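Local coordinates for protein beta-agarase AgaA (Microbulbifer thermotolerans, PDB 3WZ1) that hydrolyses beta-1,4-galactosidic linkages within agarose chains, releasing mainly neoagarotetraose, through its glycoside hydrolase family 16 catalytic domain, at residues A[234-239]-A[267-272]; A[40-43]-A[47-50]; A[104-109]-A[131-136]; A[148-153]-A[201-206]; A[76-81]-A[113-118]. All coordinates share one frame; numbering follows the deposited sequence. Where two conformers were deposited one is given.

Contact 1 of 5, residues A[234-239]-A[267-272]. With NA (sodium ion), chain B.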
# COMPACT_ATOMS: atom_id res chain seq x y z
N ALA A 234 1.40 5.32 -7.24
CA ALA A 234 0.70 4.91 -6.03
C ALA A 234 -0.38 3.90 -6.37
O ALA A 234 -1.17 4.13 -7.29
CB ALA A 234 0.09 6.12 -5.36
N ILE A 235 -0.45 2.81 -5.60
CA ILE A 235 -1.43 1.76 -5.82
C ILE A 235 -2.07 1.42 -4.48
O ILE A 235 -1.39 1.25 -3.47
CB ILE A 235 -0.77 0.50 -6.42
CG1 ILE A 235 0.05 0.87 -7.68
CG2 ILE A 235 -1.80 -0.56 -6.73
CD1 ILE A 235 0.94 -0.26 -8.17
N ILE A 236 -3.39 1.33 -4.51
CA ILE A 236 -4.16 0.91 -3.34
C ILE A 236 -4.94 -0.30 -3.79
O ILE A 236 -5.74 -0.20 -4.72
CB ILE A 236 -5.10 2.01 -2.84
CG1 ILE A 236 -4.33 3.31 -2.54
CG2 ILE A 236 -5.83 1.50 -1.58
CD1 ILE A 236 -5.22 4.54 -2.51
N ASN A 237 -4.72 -1.45 -3.17
CA ASN A 237 -5.42 -2.64 -3.60
C ASN A 237 -5.58 -3.62 -2.47
O ASN A 237 -5.10 -3.38 -1.36
CB ASN A 237 -4.73 -3.27 -4.83
CG ASN A 237 -3.46 -4.03 -4.49
OD1 ASN A 237 -3.27 -4.48 -3.35
ND2 ASN A 237 -2.60 -4.22 -5.47
N MET A 238 -6.27 -4.73 -2.76
CA MET A 238 -6.00 -5.98 -2.06
C MET A 238 -5.39 -6.95 -3.05
O MET A 238 -5.58 -6.83 -4.26
CB MET A 238 -7.22 -6.61 -1.42
CG MET A 238 -7.61 -6.00 -0.09
SD MET A 238 -8.86 -6.93 0.81
CE MET A 238 -10.35 -6.41 0.02
N GLU A 239 -4.67 -7.92 -2.51
CA GLU A 239 -4.07 -9.00 -3.29
C GLU A 239 -4.26 -10.34 -2.60
O GLU A 239 -4.04 -10.47 -1.38
CB GLU A 239 -2.58 -8.77 -3.50
CG GLU A 239 -2.27 -7.61 -4.43
CD GLU A 239 -0.79 -7.29 -4.55
OE1 GLU A 239 0.05 -8.09 -4.05
OE2 GLU A 239 -0.47 -6.23 -5.16
N ASP A 267 -9.06 6.00 4.66
CA ASP A 267 -9.55 7.35 4.99
C ASP A 267 -8.85 8.41 4.15
O ASP A 267 -9.47 9.38 3.69
CB ASP A 267 -9.34 7.64 6.49
CG ASP A 267 -10.10 8.85 6.97
OD1 ASP A 267 -11.14 9.22 6.39
OD2 ASP A 267 -9.64 9.46 7.97
N TRP A 268 -7.54 8.25 3.96
CA TRP A 268 -6.77 9.20 3.15
C TRP A 268 -5.48 8.60 2.64
O TRP A 268 -4.92 7.68 3.25
CB TRP A 268 -6.46 10.51 3.91
CG TRP A 268 -5.30 10.49 4.96
CD1 TRP A 268 -3.95 10.21 4.77
CD2 TRP A 268 -5.42 10.87 6.33
NE1 TRP A 268 -3.26 10.36 5.94
CE2 TRP A 268 -4.15 10.76 6.91
CE3 TRP A 268 -6.51 11.26 7.12
CZ2 TRP A 268 -3.94 11.04 8.24
CZ3 TRP A 268 -6.29 11.56 8.41
CH2 TRP A 268 -5.01 11.44 8.98
N VAL A 269 -5.03 9.14 1.52
CA VAL A 269 -3.63 9.04 1.10
C VAL A 269 -3.13 10.47 0.92
O VAL A 269 -3.82 11.31 0.36
CB VAL A 269 -3.42 8.18 -0.16
CG1 VAL A 269 -3.84 6.73 0.10
CG2 VAL A 269 -4.17 8.74 -1.38
N ARG A 270 -1.93 10.74 1.43
CA ARG A 270 -1.37 12.06 1.30
C ARG A 270 0.12 11.95 1.05
O ARG A 270 0.79 10.98 1.47
CB ARG A 270 -1.68 12.93 2.52
CG ARG A 270 -1.01 12.54 3.82
CD ARG A 270 -1.43 13.46 4.97
NE ARG A 270 -0.76 13.09 6.21
CZ ARG A 270 -0.54 13.90 7.25
NH1 ARG A 270 -0.88 15.18 7.21
NH2 ARG A 270 0.03 13.39 8.34
N PHE A 271 0.63 12.96 0.37
CA PHE A 271 1.99 12.96 -0.11
C PHE A 271 2.55 14.35 0.08
O PHE A 271 1.86 15.32 -0.23
CB PHE A 271 2.02 12.58 -1.60
CG PHE A 271 1.20 11.36 -1.93
CD1 PHE A 271 -0.14 11.49 -2.22
CD2 PHE A 271 1.77 10.10 -1.93
CE1 PHE A 271 -0.91 10.36 -2.49
CE2 PHE A 271 1.00 8.98 -2.22
CZ PHE A 271 -0.32 9.12 -2.50
N TYR A 272 3.79 14.45 0.57
CA TYR A 272 4.42 15.77 0.75
C TYR A 272 5.82 15.78 0.16
O TYR A 272 6.56 14.79 0.26
CB TYR A 272 4.52 16.15 2.24
CG TYR A 272 3.19 16.36 2.94
CD1 TYR A 272 2.49 15.29 3.46
CD2 TYR A 272 2.63 17.64 3.07
CE1 TYR A 272 1.27 15.46 4.09
CE2 TYR A 272 1.41 17.81 3.71
CZ TYR A 272 0.74 16.72 4.22
OH TYR A 272 -0.48 16.91 4.85
NA NA B . -11.41 10.45 4.34
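The core of the family 16 beta-jelly roll lies between two facing sheets, and here Ile-236 and Ala-234 of strand 232-239 meet Val-269 and Phe-271 of strand 264-276. Ile-236 and Val-269 reach toward each other tip to tip, CD1 of Ile-236 lying 3.7 Å from CG1 of Val-269. The Ile-236 branch extends because CG1 stands beside the backbone N, anti to the carbonyl carbon (chi1 -56°), with CD1 carried outward at the next bond. Two residues along each strand, the methyl of Ala-234 approaches the Phe-271 ring obliquely, 4.2 Å from CB to CZ. The CA atoms of Ile-236 and Val-269 are 9.3 Å apart, a spacing that fits sheets packed through their side chains and not strands bonded in one sheet. Strand 232-239 bonds instead to strands 87-94 and 116-123, whereas strand 264-276 pairs with 102-109 and 73-80.

The strand 264-276 is broken at Asp-267, which forms a classic beta bulge with Trp-268 opposite Arg-107. Asp-267 grips a sodium ion twice, through O at 2.3 Å and OD1 at 2.4 Å; Asp-4, Asp-28 and Gly-72 complete the site. Its OD2 makes a salt bridge with Arg-107. On the opposite face of the strand from Val-269, Arg-270 NH1 donates to Tyr-272 OH at 3.0 Å, the oxygen tilted 33° out of the guanidinium plane.

Contact 2 of 5, residues A[40-43]-A[47-50]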
# COMPACT_ATOMS: atom_id res chain seq x y z
N THR A 40 -16.19 12.24 -11.51
CA THR A 40 -15.24 13.15 -12.12
C THR A 40 -14.04 13.37 -11.18
O THR A 40 -12.89 13.33 -11.60
CB THR A 40 -15.91 14.48 -12.48
OG1 THR A 40 -17.05 14.21 -13.31
CG2 THR A 40 -14.95 15.37 -13.21
N ARG A 41 -14.33 13.59 -9.90
CA ARG A 41 -13.25 13.85 -8.93
C ARG A 41 -12.33 12.63 -8.80
O ARG A 41 -11.11 12.78 -8.71
CB ARG A 41 -13.83 14.21 -7.56
CG ARG A 41 -12.76 14.42 -6.49
CD ARG A 41 -12.62 15.88 -6.10
NE ARG A 41 -13.84 16.31 -5.41
CZ ARG A 41 -13.98 16.43 -4.09
NH1 ARG A 41 -12.97 16.18 -3.25
NH2 ARG A 41 -15.15 16.82 -3.59
N PHE A 42 -12.90 11.44 -8.79
CA PHE A 42 -12.07 10.23 -8.73
C PHE A 42 -11.04 10.23 -9.85
O PHE A 42 -9.84 10.02 -9.64
CB PHE A 42 -12.94 8.98 -8.80
CG PHE A 42 -12.15 7.70 -8.85
CD1 PHE A 42 -11.73 7.10 -7.67
CD2 PHE A 42 -11.83 7.09 -10.06
CE1 PHE A 42 -11.00 5.92 -7.70
CE2 PHE A 42 -11.11 5.91 -10.10
CZ PHE A 42 -10.70 5.32 -8.92
N TYR A 43 -11.50 10.48 -11.07
CA TYR A 43 -10.64 10.40 -12.24
C TYR A 43 -9.65 11.56 -12.40
O TYR A 43 -8.75 11.49 -13.23
CB TYR A 43 -11.49 10.21 -13.51
CG TYR A 43 -12.20 8.86 -13.62
CD1 TYR A 43 -11.48 7.67 -13.60
CD2 TYR A 43 -13.58 8.78 -13.80
CE1 TYR A 43 -12.11 6.44 -13.72
CE2 TYR A 43 -14.21 7.55 -13.94
CZ TYR A 43 -13.47 6.38 -13.90
OH TYR A 43 -14.07 5.14 -14.02
N LYS A 47 -6.91 5.99 -11.62
CA LYS A 47 -7.51 5.05 -12.57
C LYS A 47 -7.89 3.78 -11.82
O LYS A 47 -7.27 3.44 -10.79
CB LYS A 47 -6.55 4.74 -13.73
CG LYS A 47 -5.31 3.94 -13.32
CD LYS A 47 -4.36 3.56 -14.45
CE LYS A 47 -4.92 2.48 -15.38
NZ LYS A 47 -5.12 1.07 -14.90
N GLU A 48 -8.88 3.05 -12.33
CA GLU A 48 -9.16 1.71 -11.80
C GLU A 48 -8.07 0.76 -12.27
O GLU A 48 -7.56 0.90 -13.39
CB GLU A 48 -10.53 1.22 -12.25
CG GLU A 48 -11.66 2.01 -11.61
CD GLU A 48 -12.82 2.29 -12.54
OE1 GLU A 48 -13.97 2.01 -12.16
OE2 GLU A 48 -12.54 2.82 -13.66
N GLY A 49 -7.74 -0.22 -11.45
CA GLY A 49 -6.78 -1.27 -11.80
C GLY A 49 -5.36 -0.96 -11.39
O GLY A 49 -5.13 -0.44 -10.29
N PHE A 50 -4.43 -1.27 -12.29
CA PHE A 50 -3.00 -1.41 -12.00
C PHE A 50 -2.25 -0.48 -12.94
O PHE A 50 -2.85 0.31 -13.71
CB PHE A 50 -2.66 -2.91 -12.23
CG PHE A 50 -1.23 -3.33 -11.93
CD1 PHE A 50 -0.63 -3.10 -10.70
CD2 PHE A 50 -0.49 -4.01 -12.89
CE1 PHE A 50 0.67 -3.50 -10.46
CE2 PHE A 50 0.82 -4.42 -12.64
CZ PHE A 50 1.40 -4.17 -11.41
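Tyr-43 OH donates to Glu-48 OE2 at 2.8 Å. The acceptor lies at the ring edge, near the ring plane; the hydroxyl meets OE2 from above the carboxylate plane, 48° out of it, and ring and carboxylate planes are 68° apart. Glu-48 has CG beside the backbone N (chi1 -69°) and a chain bent at chi2, which brings its carboxylate to Tyr-43. Beside this bond, Phe-42 CE2 approaches the Lys-47 carbonyl C obliquely and comes within 4.2 Å of Glu-48 CG. Phe-42 also packs on the tyrosine: its CD2 lies 3.6 Å above the Tyr-43 ring plane, offset toward the rim.

These groups bridge the short helix 40-45 and the strand 46-48 that directly follows it, at the margin of the jelly roll. Glu-48 OE1 has a second hold, a salt bridge to Lys-38. A leucine in place of Tyr-43 would probably leave Glu-48 OE2 without its hydroxyl partner and the carboxylate less fixed in its rotation.

Further out, Lys-47 folds forward along its own segment, its NZ donating to Glu-48 O at 2.9 Å and to Phe-50 O at 2.7 Å, the latter in the carbonyl plane. Phe-42 also meets the ring of Trp-46 and touches Tyr-31 and Ile-92.

Contact 3 of 5, residues A[104-109]-A[131-136]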
# COMPACT_ATOMS: atom_id res chain seq x y z
N MET A 104 5.06 9.68 1.87
CA MET A 104 3.86 9.04 1.32
C MET A 104 3.16 8.29 2.44
O MET A 104 3.77 7.41 3.05
CB MET A 104 4.27 8.05 0.22
CG MET A 104 5.29 8.61 -0.74
SD MET A 104 5.81 7.46 -2.06
CE MET A 104 6.64 6.20 -1.12
N GLU A 105 1.89 8.61 2.70
CA GLU A 105 1.21 8.09 3.89
C GLU A 105 -0.24 7.77 3.62
O GLU A 105 -0.93 8.52 2.92
CB GLU A 105 1.31 9.13 5.00
CG GLU A 105 0.82 8.66 6.37
CD GLU A 105 0.62 9.84 7.28
OE1 GLU A 105 -0.44 10.50 7.16
OE2 GLU A 105 1.49 10.03 8.11
N ALA A 106 -0.72 6.67 4.20
CA ALA A 106 -2.15 6.35 4.18
C ALA A 106 -2.66 6.18 5.59
O ALA A 106 -1.95 5.70 6.45
CB ALA A 106 -2.42 5.07 3.42
N ARG A 107 -3.92 6.57 5.79
CA ARG A 107 -4.64 6.21 7.01
C ARG A 107 -5.71 5.22 6.60
O ARG A 107 -6.55 5.51 5.74
CB ARG A 107 -5.26 7.45 7.68
CG ARG A 107 -6.08 7.11 8.93
CD ARG A 107 -6.57 8.35 9.66
NE ARG A 107 -7.07 7.96 10.98
CZ ARG A 107 -8.36 7.89 11.33
NH1 ARG A 107 -9.34 8.20 10.50
NH2 ARG A 107 -8.67 7.51 12.56
N ALA A 108 -5.64 4.02 7.17
CA ALA A 108 -6.41 2.89 6.63
C ALA A 108 -6.72 1.84 7.66
O ALA A 108 -6.05 1.75 8.68
CB ALA A 108 -5.67 2.26 5.46
N LYS A 109 -7.77 1.06 7.37
CA LYS A 109 -8.21 -0.06 8.21
C LYS A 109 -8.17 -1.30 7.36
O LYS A 109 -8.96 -1.44 6.43
CB LYS A 109 -9.63 0.19 8.74
CG LYS A 109 -10.09 -0.84 9.77
CD LYS A 109 -11.44 -0.44 10.32
CE LYS A 109 -11.97 -1.48 11.30
NZ LYS A 109 -13.42 -1.23 11.52
N ASP A 131 6.74 -0.77 -0.47
CA ASP A 131 5.50 -1.18 0.22
C ASP A 131 5.31 -0.45 1.53
O ASP A 131 6.04 -0.72 2.52
CB ASP A 131 5.56 -2.67 0.49
CG ASP A 131 5.85 -3.44 -0.74
OD1 ASP A 131 5.02 -3.32 -1.68
OD2 ASP A 131 6.90 -4.11 -0.79
N VAL A 132 4.29 0.40 1.58
CA VAL A 132 4.03 1.23 2.76
C VAL A 132 3.08 0.48 3.70
O VAL A 132 3.48 0.09 4.79
CB VAL A 132 3.50 2.63 2.37
CG1 VAL A 132 3.22 3.47 3.61
CG2 VAL A 132 4.50 3.35 1.47
N ILE A 133 1.83 0.24 3.26
CA ILE A 133 0.96 -0.74 3.93
C ILE A 133 0.98 -2.03 3.12
O ILE A 133 0.66 -2.05 1.91
CB ILE A 133 -0.50 -0.27 4.14
CG1 ILE A 133 -0.55 1.00 4.99
CG2 ILE A 133 -1.34 -1.39 4.76
CD1 ILE A 133 -1.94 1.54 5.22
N GLU A 134 1.40 -3.11 3.77
CA GLU A 134 1.20 -4.47 3.27
C GLU A 134 0.99 -5.33 4.50
O GLU A 134 1.92 -5.52 5.29
CB GLU A 134 2.38 -4.98 2.45
CG GLU A 134 2.19 -6.40 1.96
CD GLU A 134 3.25 -6.83 0.97
OE1 GLU A 134 4.43 -7.02 1.36
OE2 GLU A 134 2.92 -6.94 -0.23
N ALA A 135 -0.23 -5.79 4.69
CA ALA A 135 -0.56 -6.46 5.93
C ALA A 135 -1.78 -7.32 5.75
O ALA A 135 -2.58 -7.10 4.82
CB ALA A 135 -0.79 -5.42 7.01
N TYR A 136 -1.93 -8.29 6.65
CA TYR A 136 -2.94 -9.34 6.51
C TYR A 136 -3.77 -9.31 7.79
O TYR A 136 -3.25 -9.65 8.87
CB TYR A 136 -2.25 -10.70 6.26
CG TYR A 136 -1.15 -10.57 5.21
CD1 TYR A 136 0.11 -10.10 5.57
CD2 TYR A 136 -1.38 -10.85 3.84
CE1 TYR A 136 1.10 -9.90 4.64
CE2 TYR A 136 -0.38 -10.68 2.90
CZ TYR A 136 0.86 -10.18 3.30
OH TYR A 136 1.88 -9.97 2.40
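No ring takes part where Met-104, Ala-106 and Ala-108 meet Val-132 and Ile-133; the nearest thing to a flat group is the backbone carbonyl of Met-104, whose O lies 4.0 Å from Val-132 CG1. The flat groups of 131-136 point elsewhere: the Tyr-136 ring meets Trp-243 edge to face, and the Glu-134 carboxylate is bonded through OE2 to Gln-241.

The contact itself is aliphatic. Ile-133 CD1 sits over two alanine methyls of strand 102-109, 3.8 Å from Ala-108 CB and 4.0 Å from Ala-106 CB. Its chain runs extended toward them, CG1 beside the backbone N and CD1 anti to CA (chi2 179°). Such small residues at 106 and 108 leave room for the isoleucine. Val-132 divides its branches: CG1 meets the Met-104 carbonyl, and CG2 lies 4.4 Å from the Met-104 CE methyl.

Val-132 and Ile-133 both point into this core because they form a classic beta bulge facing Phe-119 on strand 116-123. With two consecutive residues turned inward, the alternation of the jelly-roll strand is reset, and Glu-134, the predicted proton donor, comes to lie on the face away from the core. The predicted nucleophile, Glu-129, precedes the bulge on the same strand, its side chain about 9 Å from that of Val-132. CA atoms of Ala-106 and Ile-133 are 7.7 Å apart, close for two facing sheets and consistent with the small alanines between them. Val-189 and Val-191 of strand 187-195 pack against Val-132, and Val-189 also touches Ile-133.

Contact 4 of 5, residues A[148-153]-A[201-206]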
# COMPACT_ATOMS: atom_id res chain seq x y z
N GLU A 148 -1.10 -9.13 14.14
CA GLU A 148 -0.38 -8.14 14.95
C GLU A 148 0.80 -7.51 14.24
O GLU A 148 1.56 -6.75 14.88
CB GLU A 148 0.04 -8.77 16.29
CG GLU A 148 -1.17 -9.08 17.14
CD GLU A 148 -0.89 -9.82 18.43
OE1 GLU A 148 0.28 -9.98 18.81
OE2 GLU A 148 -1.88 -10.23 19.07
N ARG A 149 0.94 -7.71 12.93
CA ARG A 149 2.14 -7.30 12.20
C ARG A 149 1.79 -6.40 10.98
O ARG A 149 0.78 -6.62 10.32
CB ARG A 149 2.92 -8.55 11.75
CG ARG A 149 3.21 -9.57 12.87
CD ARG A 149 4.63 -9.45 13.34
NE ARG A 149 5.05 -9.82 14.71
CZ ARG A 149 4.38 -10.35 15.75
NH1 ARG A 149 3.11 -10.73 15.76
NH2 ARG A 149 5.07 -10.49 16.87
N LEU A 150 2.66 -5.44 10.69
CA LEU A 150 2.66 -4.70 9.41
C LEU A 150 3.94 -5.09 8.68
O LEU A 150 5.03 -5.06 9.26
CB LEU A 150 2.65 -3.19 9.65
CG LEU A 150 1.42 -2.64 10.38
CD1 LEU A 150 1.66 -1.18 10.80
CD2 LEU A 150 0.16 -2.77 9.52
N HIS A 151 3.84 -5.48 7.42
CA HIS A 151 5.02 -5.84 6.66
C HIS A 151 5.60 -4.56 6.07
O HIS A 151 4.95 -3.91 5.23
CB HIS A 151 4.67 -6.83 5.55
CG HIS A 151 5.85 -7.39 4.85
ND1 HIS A 151 5.88 -7.57 3.48
CD2 HIS A 151 7.05 -7.81 5.31
CE1 HIS A 151 7.05 -8.07 3.13
NE2 HIS A 151 7.77 -8.25 4.23
N LEU A 152 6.80 -4.20 6.51
CA LEU A 152 7.47 -2.96 6.06
C LEU A 152 8.56 -3.37 5.12
O LEU A 152 9.54 -3.96 5.54
CB LEU A 152 8.06 -2.22 7.24
CG LEU A 152 7.10 -1.93 8.40
CD1 LEU A 152 7.85 -1.21 9.52
CD2 LEU A 152 5.90 -1.12 7.95
N SER A 153 8.40 -3.09 3.83
CA SER A 153 9.29 -3.68 2.86
C SER A 153 9.39 -2.90 1.56
O SER A 153 8.78 -1.84 1.39
CB SER A 153 8.90 -5.15 2.60
OG SER A 153 10.03 -5.87 2.06
N TYR A 201 10.26 4.33 7.74
CA TYR A 201 8.87 3.91 7.97
C TYR A 201 8.31 4.48 9.26
O TYR A 201 8.95 4.37 10.32
CB TYR A 201 8.75 2.39 8.01
CG TYR A 201 9.06 1.72 6.68
CD1 TYR A 201 10.37 1.52 6.26
CD2 TYR A 201 8.04 1.32 5.82
CE1 TYR A 201 10.64 0.93 5.05
CE2 TYR A 201 8.32 0.71 4.60
CZ TYR A 201 9.62 0.52 4.21
OH TYR A 201 9.94 -0.06 2.99
N TYR A 202 7.09 5.01 9.18
CA TYR A 202 6.42 5.63 10.31
C TYR A 202 5.04 5.02 10.53
O TYR A 202 4.27 4.87 9.58
CB TYR A 202 6.26 7.13 10.07
CG TYR A 202 7.58 7.87 9.94
CD1 TYR A 202 8.27 7.91 8.75
CD2 TYR A 202 8.08 8.59 11.01
CE1 TYR A 202 9.45 8.61 8.63
CE2 TYR A 202 9.25 9.30 10.91
CZ TYR A 202 9.95 9.30 9.71
OH TYR A 202 11.12 10.00 9.62
N VAL A 203 4.74 4.65 11.77
CA VAL A 203 3.44 4.08 12.13
C VAL A 203 2.82 4.99 13.18
O VAL A 203 3.43 5.24 14.23
CB VAL A 203 3.57 2.64 12.64
CG1 VAL A 203 2.23 2.12 13.13
CG2 VAL A 203 4.13 1.72 11.55
N ASP A 204 1.63 5.53 12.89
CA ASP A 204 0.94 6.41 13.83
C ASP A 204 1.84 7.53 14.37
O ASP A 204 1.85 7.83 15.58
CB ASP A 204 0.29 5.57 14.94
CG ASP A 204 -0.78 4.63 14.40
OD1 ASP A 204 -1.47 5.05 13.47
OD2 ASP A 204 -0.95 3.52 14.97
N GLY A 205 2.62 8.11 13.46
CA GLY A 205 3.43 9.28 13.75
C GLY A 205 4.80 9.01 14.32
O GLY A 205 5.51 9.97 14.63
N LYS A 206 5.19 7.76 14.44
CA LYS A 206 6.48 7.42 15.06
C LYS A 206 7.37 6.67 14.10
O LYS A 206 6.91 5.76 13.41
CB LYS A 206 6.25 6.58 16.31
CG LYS A 206 5.44 7.29 17.39
CD LYS A 206 6.13 8.55 17.90
CE LYS A 206 5.35 9.23 19.02
NZ LYS A 206 4.92 8.27 20.07
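Tyr-201 and Leu-152 both carry CG beside the backbone N and anti to the carbonyl carbon (chi1 -66° for Tyr-201), and with these torsions the two side chains slide past each other in opposite directions. The contact joins strand 150-158, in the sheet that bears the predicted catalytic glutamates, to the hairpin of strands 198-203 and 206-212 in the facing layer of the jelly roll. Leu-152 CB rests over one face of the Tyr-201 ring, 4.0 Å from its centroid and 19° off the normal, a CH-pi contact. Further along the leucine, CD1 reaches back to Tyr-201 CB at 4.0 Å.

At the far end of the ring, Tyr-201 OH donates to Ser-153 O at 2.7 Å. The hydroxyl stands well above the carbonyl plane, at a C=O...donor angle of only 106°, so no lone pair is met head-on. A phenylalanine in place of Tyr-201 would probably keep the packing on Leu-152 but cost Ser-153 O the hydroxyl donor, leaving the backbone bond from Asp-131. The side chain of Ser-153 turns away, and its OG is bonded to Gln-166.

At the other end the hairpin closes through a type I' turn from Val-203 to Lys-206, with Val-203 N bonded to Lys-206 O at 2.9 Å. At the first residue of that turn, Leu-150 and Val-203 meet tip to tip, Leu-150 CD1 lying 3.9 Å from Val-203 CG2 and 4.1 Å from its CG1.

Contact 5 of 5, residues A[76-81]-A[113-118]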
# COMPACT_ATOMS: atom_id res chain seq x y z
N ILE A 76 -11.99 -0.74 -0.82
CA ILE A 76 -11.48 -1.81 -1.65
C ILE A 76 -12.13 -3.08 -1.13
O ILE A 76 -11.84 -3.52 0.00
CB ILE A 76 -9.95 -1.91 -1.53
CG1 ILE A 76 -9.24 -0.63 -1.93
CG2 ILE A 76 -9.42 -3.14 -2.29
CD1 ILE A 76 -9.44 -0.21 -3.38
N THR A 77 -12.98 -3.70 -1.94
CA THR A 77 -13.69 -4.89 -1.48
C THR A 77 -13.26 -6.14 -2.27
O THR A 77 -12.30 -6.11 -3.06
CB THR A 77 -15.21 -4.63 -1.43
OG1 THR A 77 -15.87 -5.65 -0.66
CG2 THR A 77 -15.79 -4.52 -2.82
N SER A 78 -13.92 -7.24 -1.98
CA SER A 78 -13.54 -8.56 -2.44
C SER A 78 -14.79 -9.40 -2.65
O SER A 78 -15.84 -9.17 -2.02
CB SER A 78 -12.61 -9.25 -1.44
OG SER A 78 -13.21 -9.39 -0.16
N GLY A 79 -14.68 -10.37 -3.55
CA GLY A 79 -15.76 -11.33 -3.77
C GLY A 79 -15.28 -12.51 -4.56
O GLY A 79 -14.24 -12.44 -5.21
N ARG A 80 -16.02 -13.61 -4.48
CA ARG A 80 -15.69 -14.79 -5.27
C ARG A 80 -16.06 -14.52 -6.73
O ARG A 80 -17.15 -14.00 -7.01
CB ARG A 80 -16.47 -16.00 -4.77
CG ARG A 80 -16.24 -17.27 -5.60
CD ARG A 80 -14.82 -17.77 -5.52
NE ARG A 80 -14.52 -18.26 -4.18
CZ ARG A 80 -13.33 -18.20 -3.58
NH1 ARG A 80 -12.26 -17.68 -4.20
NH2 ARG A 80 -13.21 -18.68 -2.35
N LYS A 81 -15.15 -14.88 -7.63
CA LYS A 81 -15.49 -14.88 -9.06
C LYS A 81 -16.33 -16.13 -9.30
O LYS A 81 -15.83 -17.25 -9.09
CB LYS A 81 -14.21 -14.87 -9.90
CG LYS A 81 -14.48 -15.07 -11.39
CD LYS A 81 -13.22 -14.94 -12.22
CE LYS A 81 -13.52 -15.05 -13.71
NZ LYS A 81 -12.23 -15.10 -14.46
N MET A 113 -9.20 -10.25 6.60
CA MET A 113 -9.04 -11.30 5.62
C MET A 113 -7.60 -11.75 5.55
O MET A 113 -6.68 -11.04 5.98
CB MET A 113 -9.44 -10.78 4.23
CG MET A 113 -10.84 -10.23 4.09
SD MET A 113 -12.11 -11.52 4.09
CE MET A 113 -12.23 -11.88 2.33
N VAL A 114 -7.37 -12.93 4.97
CA VAL A 114 -6.02 -13.41 4.73
C VAL A 114 -5.34 -12.73 3.54
O VAL A 114 -4.14 -12.89 3.29
CB VAL A 114 -5.95 -14.93 4.57
CG1 VAL A 114 -6.40 -15.60 5.86
CG2 VAL A 114 -6.76 -15.44 3.37
N LEU A 115 -6.15 -12.01 2.76
CA LEU A 115 -5.64 -11.18 1.68
C LEU A 115 -4.72 -10.10 2.19
O LEU A 115 -4.90 -9.59 3.29
CB LEU A 115 -6.82 -10.50 0.99
CG LEU A 115 -7.87 -11.43 0.38
CD1 LEU A 115 -9.14 -10.66 0.07
CD2 LEU A 115 -7.30 -12.06 -0.88
N ALA A 116 -3.78 -9.69 1.34
CA ALA A 116 -3.01 -8.48 1.60
C ALA A 116 -3.87 -7.24 1.39
O ALA A 116 -4.54 -7.14 0.37
CB ALA A 116 -1.80 -8.42 0.66
N SER A 117 -3.86 -6.33 2.37
CA SER A 117 -4.37 -4.96 2.24
C SER A 117 -3.15 -4.09 1.98
O SER A 117 -2.21 -4.09 2.79
CB SER A 117 -5.12 -4.49 3.49
OG SER A 117 -6.27 -5.28 3.76
N ASP A 118 -3.13 -3.39 0.84
CA ASP A 118 -1.91 -2.74 0.35
C ASP A 118 -2.05 -1.25 0.04
O ASP A 118 -3.06 -0.80 -0.50
CB ASP A 118 -1.40 -3.42 -0.93
CG ASP A 118 -1.18 -4.91 -0.78
OD1 ASP A 118 -0.62 -5.32 0.26
OD2 ASP A 118 -1.52 -5.68 -1.74
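Extended strand 78-80 and the loop 113-115 that leads into strand 116-118 come no closer than 9.3 Å between CA atoms, those of Ser-78 and Leu-115, so the contact is carried by side chains. Three take part, and together the segments bury only 81 Å². Ser-78 offers both of its side-chain atoms: CB lies 4.0 Å from Leu-115 CD1, and OG lies 3.7 Å from the methyl CE of Met-113.

With chi1 at 59°, between the backbone N and the carbonyl carbon, the serine oxygen is placed to bond the backbone O of Asn-262, so this buried hydroxyl is satisfied while the methionine methyl merely packs beside it. Met-113 reaches the site by a folded chain, bent at chi2 (-73°) and again at chi3 (-91°), which puts the sulfur and CE back toward strand 73-80. Leu-115 comes from the same loop, two residues on, its CD1 branch directed at the serine methylene. The contact is thus apolar apart from that one hydroxyl.

The contact lies toward one end of the jelly roll, about 13 Å from the centre of the chain to its own centre, where strand 73-80 pairs with both 87-94 and 264-276. Met-238 of strand 232-239 and Leu-89 of strand 87-94 each touch both Ser-78 and Leu-115. The short helix 253-256 also packs here, Leu-256 touching Ser-78 and Met-113, while its Asp-253 forms a salt bridge with Arg-80.

Contacts 1, 3 and 4 join the two sheets of the sandwich side by side, with centres 7 Å (1 to 3) and 8 Å (3 to 4) apart. Between contacts 1 and 3, Arg-270 NE and Glu-105 OE1 form a salt bridge of 2.8 Å. Contact 4 adjoins the active site: His-151 ND1 lies 2.6 Å from OE1 of Glu-134, the predicted proton donor, a probable hydrogen bond. Contact 5 meets contact 3 through Ser-117 N and Ala-135 O, 2.9 Å apart, and contact 1 through Ala-116 N and Glu-239 O at 2.8 Å. Contact 2 is peripheral, touching contact 1 where Phe-50 CE1 lies 4.0 Å from Ile-235 CD1, its centre about 27 Å from that of contact 4.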